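Local coordinates for ketol-acid reductoisomerase (NAD(+)) (uncultured archaeon GZfos26G2, PDB 4XDY), which catalyses the magnesium-dependent alkyl migration and NADH-dependent reduction of (S)-2-acetolactate to (R)-2,3-dihydroxy-isovalerate in branched-chain amino acid biosynthesis, at residues V129-A133 against V168-T173; E141-Y145 against A175-T179. All blocks are in the same frame, centred on the assembly; numbering follows the deposited sequence.

Contact 1. Residues V129-A133 against V168-T173; sequences VIMVA and VALAMT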
# COMPACT_ATOMS: atom_id res chain seq x y z
N VAL A 129 -8.60 24.64 23.45
CA VAL A 129 -8.34 23.18 23.29
C VAL A 129 -8.62 22.81 21.84
O VAL A 129 -9.78 22.94 21.35
CB VAL A 129 -9.16 22.33 24.26
CG1 VAL A 129 -8.86 20.79 24.08
CG2 VAL A 129 -8.91 22.70 25.67
N ILE A 130 -7.55 22.43 21.16
CA ILE A 130 -7.56 22.21 19.75
C ILE A 130 -6.95 20.85 19.38
O ILE A 130 -6.18 20.29 20.17
CB ILE A 130 -6.90 23.34 18.97
CG1 ILE A 130 -5.49 23.53 19.46
CG2 ILE A 130 -7.74 24.62 19.19
CD1 ILE A 130 -4.70 24.41 18.57
N MET A 131 -7.20 20.43 18.15
CA MET A 131 -6.60 19.22 17.61
C MET A 131 -6.26 19.41 16.17
O MET A 131 -7.09 19.90 15.36
CB MET A 131 -7.54 17.99 17.77
CG MET A 131 -6.87 16.90 17.00
SD MET A 131 -7.54 15.38 17.50
CE MET A 131 -8.90 15.58 16.83
N VAL A 132 -5.03 19.06 15.81
CA VAL A 132 -4.59 18.94 14.44
C VAL A 132 -4.13 17.49 14.19
O VAL A 132 -3.04 17.09 14.66
CB VAL A 132 -3.54 19.99 14.07
CG1 VAL A 132 -4.15 21.41 14.27
CG2 VAL A 132 -2.25 19.91 14.95
N ALA A 133 -5.00 16.72 13.57
CA ALA A 133 -4.79 15.25 13.47
C ALA A 133 -4.42 14.85 12.08
O ALA A 133 -5.28 14.90 11.21
CB ALA A 133 -6.03 14.53 13.90
N VAL A 168 -5.62 29.34 15.04
CA VAL A 168 -4.33 28.74 15.43
C VAL A 168 -4.23 27.30 14.92
O VAL A 168 -3.25 26.97 14.27
CB VAL A 168 -4.15 28.77 16.93
CG1 VAL A 168 -2.92 27.95 17.34
CG2 VAL A 168 -4.04 30.23 17.37
N ALA A 169 -5.27 26.52 15.15
CA ALA A 169 -5.29 25.09 14.68
C ALA A 169 -5.14 25.02 13.18
O ALA A 169 -4.25 24.37 12.64
CB ALA A 169 -6.52 24.36 15.22
N LEU A 170 -5.94 25.81 12.43
CA LEU A 170 -5.84 25.74 10.99
C LEU A 170 -4.46 26.20 10.51
O LEU A 170 -3.89 25.68 9.53
CB LEU A 170 -6.97 26.54 10.28
CG LEU A 170 -8.38 25.99 10.47
CD1 LEU A 170 -9.39 27.00 9.94
CD2 LEU A 170 -8.63 24.69 9.69
N ALA A 171 -3.95 27.23 11.19
CA ALA A 171 -2.69 27.85 10.79
C ALA A 171 -1.59 26.80 10.91
O ALA A 171 -0.73 26.68 10.05
CB ALA A 171 -2.39 29.02 11.66
N MET A 172 -1.66 26.03 11.99
CA MET A 172 -0.67 24.95 12.21
C MET A 172 -0.67 23.97 11.03
O MET A 172 0.40 23.57 10.53
CB MET A 172 -0.94 24.27 13.57
CG MET A 172 -0.49 25.02 14.76
SD MET A 172 -1.00 24.25 16.28
CE MET A 172 0.15 22.83 16.31
N THR A 173 -1.86 23.63 10.52
CA THR A 173 -1.94 22.65 9.43
C THR A 173 -1.44 23.18 8.12
O THR A 173 -0.87 22.50 7.29
CB THR A 173 -3.35 22.06 9.21
OG1 THR A 173 -4.23 23.05 8.64
CG2 THR A 173 -3.92 21.42 10.52
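Val132 and Ala169 bring the two backbones nearest, their CA atoms 6.2 Å apart, where strand 129-133 packs against helix 168-173. The axes point nearly the same way, at 22°, and close to 8.2 Å. Alternation along the strand turns Ile130 and Val132 toward the helix, while Met131 points away and reaches helix 188-203. Between those two strand side chains sits the small methyl of Ala169: CB lies 3.8 Å from Ile130 CD1 and 3.9 Å from Val132 CG1. Ile130 has CG1 between its backbone N and carbonyl carbon (chi1 57°), which carries CD1 over Ala169 and on to Val168 CG1. Helix 165-175 is the connection of a beta-alpha-beta crossover between parallel strands 153-157 and 183-185, laid on the sheet of the N-terminal Rossmann domain; strand 128-134 pairs antiparallel with strand 153-157, whose Val155 also packs on Ala169. Val132 splits its branches. CG1 touches the Ala169 carbonyl oxygen and Thr173 CG2, whereas CG2 meets Met172 CE at 4.0 Å, the two side chains at about a right angle. Thr173 turns its methyl to the valine and gives its hydroxyl to the helix, OG1 donating to Leu170 O at 2.8 Å. A serine here would probably leave a gap against Val132 CG1 where the methyl is lost. On the flank toward strand 80-83, Met172 packs against Val80 and His82.

Contact 2. Residues E141-Y145 against A175-T179; sequences ERKAY and AMHWT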
# COMPACT_ATOMS: atom_id res chain seq x y z
N GLU A 141 4.53 11.47 6.67
CA GLU A 141 4.15 12.89 6.82
C GLU A 141 5.34 13.82 6.58
O GLU A 141 5.27 14.79 5.77
CB GLU A 141 3.58 13.11 8.22
CG GLU A 141 3.28 14.55 8.59
CD GLU A 141 2.88 14.69 10.04
OE1 GLU A 141 2.62 13.66 10.70
OE2 GLU A 141 2.83 15.84 10.54
N ARG A 142 6.48 13.48 7.18
CA ARG A 142 7.66 14.26 6.98
C ARG A 142 8.18 14.21 5.54
O ARG A 142 8.45 15.23 4.95
CB ARG A 142 8.74 13.83 7.97
CG ARG A 142 10.08 14.56 7.71
CD ARG A 142 9.91 16.05 7.98
NE ARG A 142 11.24 16.71 8.04
CZ ARG A 142 11.45 18.01 7.81
NH1 ARG A 142 10.47 18.79 7.43
NH2 ARG A 142 12.70 18.50 7.89
N LYS A 143 8.16 13.03 4.94
CA LYS A 143 8.51 12.82 3.58
C LYS A 143 7.65 13.59 2.64
O LYS A 143 8.17 14.22 1.68
CB LYS A 143 8.46 11.36 3.20
CG LYS A 143 9.65 10.54 3.66
CD LYS A 143 9.54 9.10 3.14
CE LYS A 143 9.80 9.05 1.64
NZ LYS A 143 8.63 9.32 0.76
N ALA A 144 6.33 13.53 2.87
CA ALA A 144 5.42 14.30 2.03
C ALA A 144 5.77 15.80 2.05
O ALA A 144 5.76 16.48 0.98
CB ALA A 144 3.94 14.08 2.45
N TYR A 145 6.07 16.32 3.24
CA TYR A 145 6.38 17.73 3.37
C TYR A 145 7.68 18.05 2.59
O TYR A 145 7.72 19.00 1.80
CB TYR A 145 6.57 18.06 4.85
CG TYR A 145 6.99 19.47 5.13
CD1 TYR A 145 8.31 19.87 4.95
CD2 TYR A 145 6.09 20.41 5.54
CE1 TYR A 145 8.71 21.20 5.18
CE2 TYR A 145 6.47 21.72 5.78
CZ TYR A 145 7.82 22.09 5.62
OH TYR A 145 8.19 23.41 5.89
N ALA A 175 1.00 25.63 7.93
CA ALA A 175 2.46 25.68 8.15
C ALA A 175 3.12 24.25 7.98
O ALA A 175 4.25 24.10 7.51
CB ALA A 175 2.76 26.23 9.50
N MET A 176 2.36 23.21 8.37
CA MET A 176 2.83 21.80 8.13
C MET A 176 2.50 21.26 6.78
O MET A 176 2.89 20.13 6.44
CB MET A 176 2.33 20.87 9.26
CG MET A 176 2.94 21.22 10.59
SD MET A 176 2.56 20.18 12.00
CE MET A 176 0.83 20.57 12.26
N HIS A 177 1.86 22.09 5.94
CA HIS A 177 1.55 21.76 4.53
C HIS A 177 0.49 20.66 4.33
O HIS A 177 0.34 20.10 3.22
CB HIS A 177 2.82 21.43 3.75
CG HIS A 177 3.81 22.57 3.64
ND1 HIS A 177 4.92 22.50 2.83
CD2 HIS A 177 3.86 23.79 4.24
CE1 HIS A 177 5.62 23.63 2.94
NE2 HIS A 177 5.03 24.40 3.82
N TRP A 178 -0.25 20.37 5.38
CA TRP A 178 -1.31 19.34 5.29
C TRP A 178 -2.44 19.86 4.39
O TRP A 178 -3.14 19.11 3.78
CB TRP A 178 -1.90 19.02 6.65
CG TRP A 178 -0.95 18.43 7.69
CD1 TRP A 178 0.37 18.13 7.55
CD2 TRP A 178 -1.26 18.19 9.06
NE1 TRP A 178 0.92 17.73 8.74
CE2 TRP A 178 -0.06 17.73 9.69
CE3 TRP A 178 -2.40 18.32 9.82
CZ2 TRP A 178 -0.00 17.43 11.05
CZ3 TRP A 178 -2.34 18.01 11.16
CH2 TRP A 178 -1.14 17.57 11.74
N THR A 179 -2.58 21.19 4.34
CA THR A 179 -3.56 21.82 3.44
C THR A 179 -3.30 21.54 1.99
O THR A 179 -4.24 21.64 1.18
CB THR A 179 -3.55 23.38 3.69
OG1 THR A 179 -2.20 23.84 3.80
CG2 THR A 179 -4.25 23.70 4.91
O HOH W 1 5.43 20.48 1.32
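Water 1 joins Tyr145 to His177: it donates to Tyr145 O at 2.8 Å and bonds His177 ND1 at 2.6 Å, lying in the plane of the imidazole at its edge. Over one face of the same imidazole lies the Tyr145 ring, in an offset stack with centroids 4.2 Å apart and planes 24° from parallel, CE2 set over the imidazole centre. Tyr145 swings its ring out with CG anti to the backbone N, and the ring edge then meets Met176 O, 3.3 Å from CD2. Its hydroxyl bonds Ser38 OG, and Ser38 also bonds Ala175 O. His177, with positive phi, closes the C-terminal end of helix 165-175 in a Schellman motif, and its CB points toward helix 138-146. One turn before Tyr145, Glu141 OE2 takes a weak bond from Trp178 NE1, 3.2 Å long and bent to 128°; the carboxylate stands steeply to the indole plane, at 77°. The stronger partner of Glu141 is Gln27, a residue of the NAD(+) site, whose NE2 bonds OE1. The Gln27 bond and the weak indole bond fall on different oxygens, which probably restrains rotation of this buried carboxylate.

In the fold
Both contacts are buried in the N-terminal Rossmann domain, and both draw on the region of helix 165-175: contact 1 uses the body of the helix, contact 2 its C-terminal end and the loop beyond. Strand 128-134 is followed by helix 138-146, and helix 165-175 by the loop at 176-179; the segments of the two contacts alternate along the chain. They meet at Trp178, whose N probably bonds Thr173 O while its ring packs against Val132 O. Chemistry follows position: against the sheet the contact is almost wholly aliphatic, whereas at the loop it depends on ring stacking, a water and a carboxylate, with His177 partly exposed and the side chain of Glu141 about 6 Å from the bound NADH.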